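Long-range contacts in pectate lyase (Bacillus, PDB 3VMV), which probably cleaves polygalacturonate, the backbone of pectin, by the eliminative mechanism of a polysaccharide lyase: residues Y164-W169 / K193-H198; H198-N203 / N220-D225; N243-N248 / G281-N286. All blocks are in the same frame, centred on the assembly; numbering follows the deposited sequence.

Interaction 1 of 3, residues Y164-W169 / K193-H198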
loop_
_atom_site.group_PDB
_atom_site.type_symbol
_atom_site.label_atom_id
_atom_site.label_comp_id
_atom_site.label_asym_id
_atom_site.label_seq_id
_atom_site.Cartn_x
_atom_site.Cartn_y
_atom_site.Cartn_z
ATOM N N TYR A 164 2.619 -11.477 -1.766
ATOM C CA TYR A 164 3.916 -11.133 -2.363
ATOM C C TYR A 164 3.887 -9.704 -2.881
ATOM O O TYR A 164 3.978 -9.447 -4.090
ATOM C CB TYR A 164 4.354 -12.144 -3.479
ATOM C CG TYR A 164 4.549 -13.562 -2.979
ATOM C CD1 TYR A 164 5.628 -13.890 -2.185
ATOM C CD2 TYR A 164 3.638 -14.568 -3.320
ATOM C CE1 TYR A 164 5.791 -15.184 -1.711
ATOM C CE2 TYR A 164 3.801 -15.858 -2.870
ATOM C CZ TYR A 164 4.877 -16.144 -2.069
ATOM O OH TYR A 164 5.053 -17.421 -1.606
ATOM N N ILE A 165 3.749 -8.755 -1.955
ATOM C CA ILE A 165 3.496 -7.361 -2.308
ATOM C C ILE A 165 4.534 -6.509 -1.594
ATOM O O ILE A 165 4.795 -6.752 -0.403
ATOM C CB ILE A 165 2.101 -6.963 -1.850
ATOM C CG1 ILE A 165 1.091 -7.996 -2.368
ATOM C CG2 ILE A 165 1.776 -5.513 -2.298
ATOM C CD1 ILE A 165 -0.320 -7.755 -1.986
ATOM N N THR A 166 5.149 -5.563 -2.314
ATOM C CA THR A 166 6.069 -4.606 -1.689
ATOM C C THR A 166 5.591 -3.201 -1.939
ATOM O O THR A 166 5.321 -2.845 -3.084
ATOM C CB THR A 166 7.477 -4.773 -2.225
ATOM O OG1 THR A 166 8.019 -6.013 -1.764
ATOM C CG2 THR A 166 8.406 -3.659 -1.711
ATOM N N VAL A 167 5.510 -2.427 -0.867
ATOM C CA VAL A 167 5.070 -1.049 -0.881
ATOM C C VAL A 167 6.276 -0.253 -0.378
ATOM O O VAL A 167 6.623 -0.336 0.813
ATOM C CB VAL A 167 3.916 -0.901 0.095
ATOM C CG1 VAL A 167 3.440 0.563 0.231
ATOM C CG2 VAL A 167 2.749 -1.804 -0.378
ATOM N N SER A 168 6.893 0.479 -1.283
ATOM C CA SER A 168 8.175 1.121 -0.982
ATOM C C SER A 168 8.250 2.552 -1.458
ATOM O O SER A 168 7.764 2.903 -2.526
ATOM C CB SER A 168 9.306 0.284 -1.603
ATOM O OG SER A 168 9.171 0.159 -3.010
ATOM N N TRP A 169 8.941 3.385 -0.679
ATOM C CA TRP A 169 9.289 4.743 -1.131
ATOM C C TRP A 169 8.099 5.642 -1.461
ATOM O O TRP A 169 8.234 6.562 -2.241
ATOM C CB TRP A 169 10.273 4.715 -2.331
ATOM C CG TRP A 169 11.600 4.075 -1.925
ATOM C CD1 TRP A 169 12.051 2.814 -2.259
ATOM C CD2 TRP A 169 12.656 4.708 -1.171
ATOM N NE1 TRP A 169 13.335 2.640 -1.751
ATOM C CE2 TRP A 169 13.713 3.766 -1.067
ATOM C CE3 TRP A 169 12.798 5.966 -0.564
ATOM C CZ2 TRP A 169 14.918 4.048 -0.376
ATOM C CZ3 TRP A 169 14.010 6.252 0.109
ATOM C CH2 TRP A 169 15.039 5.276 0.188
ATOM N N LYS A 193 2.195 -11.957 3.252
ATOM C CA LYS A 193 3.518 -11.704 2.669
ATOM C C LYS A 193 3.611 -10.302 2.006
ATOM O O LYS A 193 3.703 -10.125 0.757
ATOM C CB LYS A 193 3.950 -12.846 1.746
ATOM C CG LYS A 193 4.004 -14.194 2.473
ATOM C CD LYS A 193 4.518 -15.228 1.485
ATOM C CE LYS A 193 4.299 -16.633 1.993
ATOM N NZ LYS A 193 2.846 -16.971 2.018
ATOM N N ILE A 194 3.532 -9.295 2.879
ATOM C CA ILE A 194 3.604 -7.874 2.471
ATOM C C ILE A 194 4.814 -7.203 3.138
ATOM O O ILE A 194 4.991 -7.331 4.344
ATOM C CB ILE A 194 2.351 -7.120 2.970
ATOM C CG1 ILE A 194 1.083 -7.988 2.864
ATOM C CG2 ILE A 194 2.202 -5.729 2.321
ATOM C CD1 ILE A 194 0.672 -8.308 1.398
ATOM N N THR A 195 5.583 -6.445 2.363
ATOM C CA THR A 195 6.683 -5.631 2.883
ATOM C C THR A 195 6.330 -4.166 2.686
ATOM O O THR A 195 5.951 -3.765 1.572
ATOM C CB THR A 195 7.940 -5.917 2.031
ATOM O OG1 THR A 195 8.279 -7.298 2.146
ATOM C CG2 THR A 195 9.140 -5.046 2.482
ATOM N N TYR A 196 6.567 -3.358 3.714
ATOM C CA TYR A 196 6.516 -1.913 3.592
ATOM C C TYR A 196 7.875 -1.366 3.997
ATOM O O TYR A 196 8.319 -1.609 5.114
ATOM C CB TYR A 196 5.484 -1.319 4.546
ATOM C CG TYR A 196 4.060 -1.765 4.348
ATOM C CD1 TYR A 196 3.169 -1.006 3.615
ATOM C CD2 TYR A 196 3.596 -2.939 4.917
ATOM C CE1 TYR A 196 1.839 -1.436 3.459
ATOM C CE2 TYR A 196 2.260 -3.360 4.751
ATOM C CZ TYR A 196 1.409 -2.576 4.024
ATOM O OH TYR A 196 0.098 -3.027 3.864
ATOM N N HIS A 197 8.521 -0.616 3.116
ATOM C CA HIS A 197 9.787 0.003 3.505
ATOM C C HIS A 197 9.999 1.350 2.876
ATOM O O HIS A 197 9.558 1.638 1.760
ATOM C CB HIS A 197 10.991 -0.969 3.243
ATOM C CG HIS A 197 11.391 -1.097 1.810
ATOM N ND1 HIS A 197 12.345 -0.281 1.229
ATOM C CD2 HIS A 197 10.978 -1.946 0.836
ATOM C CE1 HIS A 197 12.499 -0.636 -0.042
ATOM N NE2 HIS A 197 11.674 -1.638 -0.304
ATOM N N HIS A 198 10.664 2.222 3.630
ATOM C CA HIS A 198 11.009 3.565 3.149
ATOM C C HIS A 198 9.829 4.408 2.734
ATOM O O HIS A 198 9.947 5.245 1.864
ATOM C CB HIS A 198 12.084 3.498 2.058
ATOM C CG HIS A 198 13.416 3.058 2.576
ATOM N ND1 HIS A 198 13.816 1.735 2.584
ATOM C CD2 HIS A 198 14.403 3.760 3.180
ATOM C CE1 HIS A 198 15.027 1.657 3.116
ATOM N NE2 HIS A 198 15.409 2.870 3.474
#
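Tyr164-Trp169 and Lys193-His198 pair as parallel strands on successive turns of the right-handed beta-helix of polysaccharide lyase family 1. The strand axes approach to 4.7 Å at 11°, and the backbone bonds zigzag between them: Ile165 N to Lys193 O, Thr195 N to Ile165 O, Val167 N to Thr195 O (2.8 Å), His197 N to Val167 O and Trp169 N to His197 O. Facing Met158 inside the helix, Ile165 CD1 lies 3.6 Å from Ile194 CD1. Beside them Val167 CB meets Tyr196 CD1 at 3.6 Å. On the other face, chi1 of 76° sets the His197 ring between its backbone N and carbonyl carbon, where Ser168 CB makes a CH-pi contact over it, 3.7 Å from the centroid. Where the strands end, the six-membered ring of Trp169 forms an offset stack with His198 (centroids 4.2 Å apart, planes at 13°), and His198 CB lies over the centre of that indole ring. With an alanine in place of Trp169, the imidazole of His198 would probably lose its stacking partner and face a gap on that side. His197 ND1 and His198 ND1 share a nearly straight hydrogen bond of 2.8 Å in the planes of both rings.

Interaction 2 of 3, residues H198-N203 / N220-D225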
loop_
_atom_site.group_PDB
_atom_site.type_symbol
_atom_site.label_atom_id
_atom_site.label_comp_id
_atom_site.label_asym_id
_atom_site.label_seq_id
_atom_site.Cartn_x
_atom_site.Cartn_y
_atom_site.Cartn_z
ATOM N N HIS A 198 10.664 2.222 3.630
ATOM C CA HIS A 198 11.009 3.565 3.149
ATOM C C HIS A 198 9.829 4.408 2.734
ATOM O O HIS A 198 9.947 5.245 1.864
ATOM C CB HIS A 198 12.084 3.498 2.058
ATOM C CG HIS A 198 13.416 3.058 2.576
ATOM N ND1 HIS A 198 13.816 1.735 2.584
ATOM C CD2 HIS A 198 14.403 3.760 3.180
ATOM C CE1 HIS A 198 15.027 1.657 3.116
ATOM N NE2 HIS A 198 15.409 2.870 3.474
ATOM N N ASN A 199 8.691 4.194 3.377
ATOM C CA ASN A 199 7.562 5.094 3.140
ATOM C C ASN A 199 7.518 6.201 4.174
ATOM O O ASN A 199 8.003 6.043 5.307
ATOM C CB ASN A 199 6.226 4.326 3.232
ATOM C CG ASN A 199 6.146 3.168 2.244
ATOM O OD1 ASN A 199 5.955 3.359 1.046
ATOM N ND2 ASN A 199 6.349 1.928 2.754
ATOM N N TYR A 200 6.848 7.279 3.797
ATOM C CA TYR A 200 6.517 8.362 4.703
ATOM C C TYR A 200 5.027 8.263 5.007
ATOM O O TYR A 200 4.206 8.283 4.061
ATOM C CB TYR A 200 6.754 9.662 3.957
ATOM C CG TYR A 200 6.634 10.952 4.728
ATOM C CD1 TYR A 200 7.210 11.114 5.996
ATOM C CD2 TYR A 200 5.994 12.054 4.163
ATOM C CE1 TYR A 200 7.135 12.328 6.661
ATOM C CE2 TYR A 200 5.920 13.254 4.846
ATOM C CZ TYR A 200 6.504 13.392 6.056
ATOM O OH TYR A 200 6.460 14.603 6.752
ATOM N N PHE A 201 4.697 8.103 6.290
ATOM C CA PHE A 201 3.301 8.014 6.750
ATOM C C PHE A 201 3.046 9.240 7.598
ATOM O O PHE A 201 3.497 9.298 8.732
ATOM C CB PHE A 201 3.130 6.752 7.597
ATOM C CG PHE A 201 3.403 5.445 6.849
ATOM C CD1 PHE A 201 2.626 5.046 5.755
ATOM C CD2 PHE A 201 4.393 4.574 7.290
ATOM C CE1 PHE A 201 2.881 3.821 5.116
ATOM C CE2 PHE A 201 4.618 3.331 6.705
ATOM C CZ PHE A 201 3.873 2.955 5.583
ATOM N N ASN A 202 2.326 10.243 7.097
ATOM C CA ASN A 202 2.305 11.541 7.773
ATOM C C ASN A 202 0.887 12.144 7.818
ATOM O O ASN A 202 0.200 12.206 6.806
ATOM C CB ASN A 202 3.245 12.493 7.010
ATOM C CG ASN A 202 3.179 13.896 7.528
ATOM O OD1 ASN A 202 3.439 14.138 8.706
ATOM N ND2 ASN A 202 2.877 14.836 6.645
ATOM N N ASN A 203 0.500 12.630 8.991
ATOM C CA ASN A 203 -0.810 13.290 9.172
ATOM C C ASN A 203 -1.968 12.361 8.783
ATOM O O ASN A 203 -2.764 12.646 7.860
ATOM C CB ASN A 203 -0.897 14.635 8.471
ATOM C CG ASN A 203 -2.145 15.386 8.864
ATOM O OD1 ASN A 203 -2.501 15.445 10.045
ATOM N ND2 ASN A 203 -2.797 15.993 7.890
ATOM N N ASN A 220 12.354 0.718 8.059
ATOM C CA ASN A 220 12.884 1.965 7.509
ATOM C C ASN A 220 11.795 2.891 7.006
ATOM O O ASN A 220 12.065 3.678 6.105
ATOM C CB ASN A 220 13.914 1.712 6.387
ATOM C CG ASN A 220 15.259 1.181 6.917
ATOM O OD1 ASN A 220 15.562 1.170 8.162
ATOM N ND2 ASN A 220 16.064 0.733 6.004
ATOM N N ASN A 221 10.612 2.815 7.614
ATOM C CA ASN A 221 9.577 3.839 7.341
ATOM C C ASN A 221 9.656 4.987 8.347
ATOM O O ASN A 221 10.252 4.826 9.437
ATOM C CB ASN A 221 8.173 3.230 7.403
ATOM C CG ASN A 221 8.020 2.026 6.508
ATOM O OD1 ASN A 221 7.865 2.140 5.279
ATOM N ND2 ASN A 221 8.074 0.842 7.115
ATOM N N TYR A 222 9.069 6.130 7.970
ATOM C CA TYR A 222 9.010 7.332 8.789
ATOM C C TYR A 222 7.549 7.618 9.041
ATOM O O TYR A 222 6.837 7.960 8.107
ATOM C CB TYR A 222 9.690 8.476 8.023
ATOM C CG TYR A 222 9.767 9.841 8.672
ATOM C CD1 TYR A 222 9.400 10.035 9.990
ATOM C CD2 TYR A 222 10.299 10.899 7.966
ATOM C CE1 TYR A 222 9.499 11.337 10.544
ATOM C CE2 TYR A 222 10.393 12.175 8.515
ATOM C CZ TYR A 222 10.017 12.362 9.804
ATOM O OH TYR A 222 10.153 13.626 10.311
ATOM N N PHE A 223 7.127 7.381 10.282
ATOM C CA PHE A 223 5.745 7.619 10.740
ATOM C C PHE A 223 5.736 8.947 11.477
ATOM O O PHE A 223 6.580 9.164 12.374
ATOM C CB PHE A 223 5.348 6.552 11.740
ATOM C CG PHE A 223 5.262 5.117 11.212
ATOM C CD1 PHE A 223 4.018 4.528 11.017
ATOM C CD2 PHE A 223 6.409 4.352 10.992
ATOM C CE1 PHE A 223 3.886 3.188 10.671
ATOM C CE2 PHE A 223 6.310 3.011 10.627
ATOM C CZ PHE A 223 5.034 2.417 10.437
ATOM N N LYS A 224 4.793 9.846 11.157
ATOM C CA LYS A 224 4.795 11.183 11.750
ATOM C C LYS A 224 3.374 11.669 11.903
ATOM O O LYS A 224 2.574 11.586 10.959
ATOM C CB LYS A 224 5.548 12.151 10.831
ATOM C CG LYS A 224 5.695 13.549 11.396
ATOM C CD LYS A 224 6.622 14.370 10.480
ATOM C CE LYS A 224 6.986 15.692 11.131
ATOM N NZ LYS A 224 5.792 16.515 11.407
ATOM N N ASP A 225 3.070 12.202 13.085
ATOM C CA ASP A 225 1.794 12.908 13.284
ATOM C C ASP A 225 0.626 12.003 12.939
ATOM O O ASP A 225 -0.221 12.303 12.099
ATOM C CB ASP A 225 1.776 14.216 12.497
ATOM C CG ASP A 225 2.756 15.256 13.056
ATOM O OD1 ASP A 225 3.236 15.120 14.206
ATOM O OD2 ASP A 225 2.995 16.253 12.355
HETATM O O HOH W 1 2.652 16.454 9.759
HETATM O O HOH W 2 -2.392 13.974 12.613
#
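Segments 198-203 and 220-225 run parallel, with Tyr200 opposite Tyr222, Phe201 opposite Phe223 and Asn202 opposite Lys224; their strand axes diverge by only 12° and close to 4.7 Å. Four main-chain bonds link them: Tyr222 N to Asn199 O, Phe201 N to Tyr222 O, Lys224 N to Phe201 O and Asn203 N to Lys224 O. This is stacking of successive turns in a parallel beta-helix, and it includes two of that fold's familiar internal columns, one of asparagines and one of aromatic rings. In the first, Asn221 OD1 is gripped twice, by Asn199 N at 2.9 Å and by Asn199 ND2 at 3.0 Å, with the two amide planes 6° apart. The Asn199 amide is fixed further by Val167 O and Asn170 N, so its rotation is settled at both ends. In the second column, Phe201 CD2 sits over the centre of the Phe223 ring; the planes meet obliquely at 45°, centroids 4.9 Å apart, and Phe172 and Phe246 continue the series. On the other face, Tyr200 brings CE1 over one face of the Tyr222 ring. Asn220 CB lies over the His198 imidazole, 3.5 Å from its centroid. Lys224, bent at its last torsion, runs alongside Tyr200 and Asn202 and reaches its salt-bridge partner Asp225 OD2 from above the carboxylate plane. Asn202 ND2 bonds to Glu173 and Asn203 ND2 to Asn174. Asp225 OD2 also accepts from a water that donates to Asn202 OD1, and a second water donates to Asn203 OD1 and, at 2.8 Å, to Asp225 O.

Interaction 3 of 3, residues N243-N248 / G281-N286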
loop_
_atom_site.group_PDB
_atom_site.type_symbol
_atom_site.label_atom_id
_atom_site.label_comp_id
_atom_site.label_asym_id
_atom_site.label_seq_id
_atom_site.Cartn_x
_atom_site.Cartn_y
_atom_site.Cartn_z
ATOM N N ASN A 243 13.627 -0.952 12.659
ATOM C CA ASN A 243 14.369 0.255 12.272
ATOM C C ASN A 243 13.506 1.310 11.593
ATOM O O ASN A 243 13.866 1.881 10.559
ATOM C CB ASN A 243 15.596 -0.095 11.399
ATOM C CG ASN A 243 16.643 -0.899 12.146
ATOM O OD1 ASN A 243 16.383 -1.533 13.207
ATOM N ND2 ASN A 243 17.855 -0.909 11.586
ATOM N N ASN A 244 12.341 1.555 12.174
ATOM C CA ASN A 244 11.487 2.650 11.744
ATOM C C ASN A 244 11.624 3.834 12.665
ATOM O O ASN A 244 12.002 3.666 13.817
ATOM C CB ASN A 244 10.003 2.233 11.732
ATOM C CG ASN A 244 9.716 1.025 10.856
ATOM O OD1 ASN A 244 9.516 1.159 9.650
ATOM N ND2 ASN A 244 9.669 -0.149 11.460
ATOM N N TYR A 245 11.276 5.012 12.153
ATOM C CA TYR A 245 11.304 6.234 12.931
ATOM C C TYR A 245 9.878 6.718 13.162
ATOM O O TYR A 245 9.134 6.845 12.183
ATOM C CB TYR A 245 12.146 7.307 12.200
ATOM C CG TYR A 245 12.580 8.421 13.079
ATOM C CD1 TYR A 245 13.821 8.330 13.683
ATOM C CD2 TYR A 245 11.788 9.530 13.326
ATOM C CE1 TYR A 245 14.287 9.271 14.503
ATOM C CE2 TYR A 245 12.297 10.546 14.235
ATOM C CZ TYR A 245 13.537 10.344 14.779
ATOM O OH TYR A 245 14.133 11.217 15.663
ATOM N N PHE A 246 9.496 6.939 14.436
ATOM C CA PHE A 246 8.157 7.408 14.730
ATOM C C PHE A 246 8.250 8.740 15.474
ATOM O O PHE A 246 8.998 8.849 16.444
ATOM C CB PHE A 246 7.485 6.438 15.716
ATOM C CG PHE A 246 7.267 5.048 15.192
ATOM C CD1 PHE A 246 6.028 4.676 14.656
ATOM C CD2 PHE A 246 8.293 4.095 15.220
ATOM C CE1 PHE A 246 5.801 3.379 14.200
ATOM C CE2 PHE A 246 8.065 2.794 14.792
ATOM C CZ PHE A 246 6.841 2.413 14.260
ATOM N N ASP A 247 7.458 9.731 15.050
ATOM C CA ASP A 247 7.420 11.023 15.723
ATOM C C ASP A 247 5.946 11.362 15.927
ATOM O O ASP A 247 5.215 11.518 14.937
ATOM C CB ASP A 247 8.080 12.076 14.818
ATOM C CG ASP A 247 7.947 13.515 15.356
ATOM O OD1 ASP A 247 8.439 14.418 14.673
ATOM O OD2 ASP A 247 7.401 13.756 16.446
ATOM N N ASN A 248 5.532 11.500 17.190
ATOM C CA ASN A 248 4.188 11.967 17.521
ATOM C C ASN A 248 3.168 11.014 16.953
ATOM O O ASN A 248 2.251 11.425 16.212
ATOM C CB ASN A 248 3.958 13.389 16.995
ATOM C CG ASN A 248 2.654 13.995 17.495
ATOM O OD1 ASN A 248 2.046 14.840 16.811
ATOM N ND2 ASN A 248 2.214 13.577 18.660
ATOM N N GLY A 281 15.027 -2.064 16.969
ATOM C CA GLY A 281 15.708 -0.934 16.341
ATOM C C GLY A 281 14.890 0.288 16.012
ATOM O O GLY A 281 15.406 1.198 15.364
ATOM N N ASN A 282 13.650 0.342 16.504
ATOM C CA ASN A 282 12.829 1.516 16.226
ATOM C C ASN A 282 13.213 2.719 17.097
ATOM O O ASN A 282 13.750 2.557 18.186
ATOM C CB ASN A 282 11.361 1.172 16.424
ATOM C CG ASN A 282 10.910 0.052 15.492
ATOM O OD1 ASN A 282 10.815 0.255 14.291
ATOM N ND2 ASN A 282 10.646 -1.138 16.047
ATOM N N VAL A 283 12.980 3.917 16.564
ATOM C CA VAL A 283 13.178 5.148 17.309
ATOM C C VAL A 283 11.806 5.768 17.516
ATOM O O VAL A 283 11.071 5.975 16.550
ATOM C CB VAL A 283 14.134 6.088 16.579
ATOM C CG1 VAL A 283 14.114 7.487 17.223
ATOM C CG2 VAL A 283 15.571 5.497 16.602
ATOM N N PHE A 284 11.474 6.030 18.779
ATOM C CA PHE A 284 10.171 6.585 19.135
ATOM C C PHE A 284 10.373 7.962 19.765
ATOM O O PHE A 284 10.957 8.068 20.854
ATOM C CB PHE A 284 9.500 5.662 20.177
ATOM C CG PHE A 284 9.278 4.248 19.697
ATOM C CD1 PHE A 284 8.235 3.943 18.816
ATOM C CD2 PHE A 284 10.052 3.207 20.206
ATOM C CE1 PHE A 284 7.999 2.633 18.390
ATOM C CE2 PHE A 284 9.824 1.889 19.789
ATOM C CZ PHE A 284 8.803 1.616 18.885
ATOM N N VAL A 285 9.903 9.014 19.078
ATOM C CA VAL A 285 9.993 10.341 19.652
ATOM C C VAL A 285 8.571 10.831 19.918
ATOM O O VAL A 285 7.733 10.848 19.011
ATOM C CB VAL A 285 10.670 11.295 18.656
ATOM C CG1 VAL A 285 10.790 12.695 19.211
ATOM C CG2 VAL A 285 12.054 10.743 18.265
ATOM N N ASN A 286 8.321 11.213 21.159
ATOM C CA ASN A 286 6.980 11.682 21.590
ATOM C C ASN A 286 5.929 10.674 21.129
ATOM O O ASN A 286 4.867 11.034 20.591
ATOM C CB ASN A 286 6.676 13.127 21.098
ATOM C CG ASN A 286 7.510 14.155 21.831
ATOM O OD1 ASN A 286 8.274 13.813 22.741
ATOM N ND2 ASN A 286 7.366 15.426 21.457
HETATM O O HOH W 3 7.297 15.563 18.139
#
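Phe246 and Phe284 form the apolar centre, side by side with ring planes 23° apart and offset enough that little of one ring lies over the other; the centroids are 5.0 Å apart and Phe246 CD2 touches Phe284 CE1 at 3.5 Å. Pro264 packs against both rings. The edge of Phe246 is met in its plane by Val283 O and Asn282 OD1. On the reverse face, Tyr245 CE1 lies 3.3 Å from Val283 CG1, and Tyr245 OH reaches Val285 CG2. A first torsion of -162°, which turns CG away from the backbone N, carries the ring obliquely across both valines, and helix 309-319 flanks this side. Backbone bonds run from Val283 N to Asn244 O, Phe246 N to Val283 O, Val285 N to Phe246 O and Asn248 N to Val285 O. At one end, Asn282 OD1 accepts from Asn244 N at 2.9 Å and from Asn244 ND2 at 3.1 Å; the latter bond lies in both amide planes, which are 9° apart. Asn244 OD1 accepts from Asn221 N and Asn282 ND2 bonds to Val241 O, continuing the column. Asn243 ND2 bonds to Gln307 O, and a CB on Gly281 would run into Asn243 OD1. At the other end a water donates to Asp247 OD2 and weakly accepts from Asn286 ND2. Aligned asparagines at the turn and aligned phenylalanines inside are the hallmark of stacked coils in a parallel beta-helix.

Overall arrangement
The three contacts follow one another along the chain and along the beta-helix, each joining strands of consecutive turns. Interactions 1 and 2 have centres about 13 Å apart and share His198, where the chain leaves strand 192-197 and enters strand 200-202. Interactions 2 and 3, with centres about 10 Å apart, are neighbours because strand 222-226 pairs with strand 245-249; a probable hydrogen bond from Asn221 N to Asn244 OD1 and the stacked rings of Phe223 and Phe246 carry the asparagine and phenylalanine columns from one to the other. Interactions 1 and 3 do not touch, their nearest atoms being about 5 Å apart. Burial falls from interaction 1, near the centre of the chain, to interaction 3 at the surface.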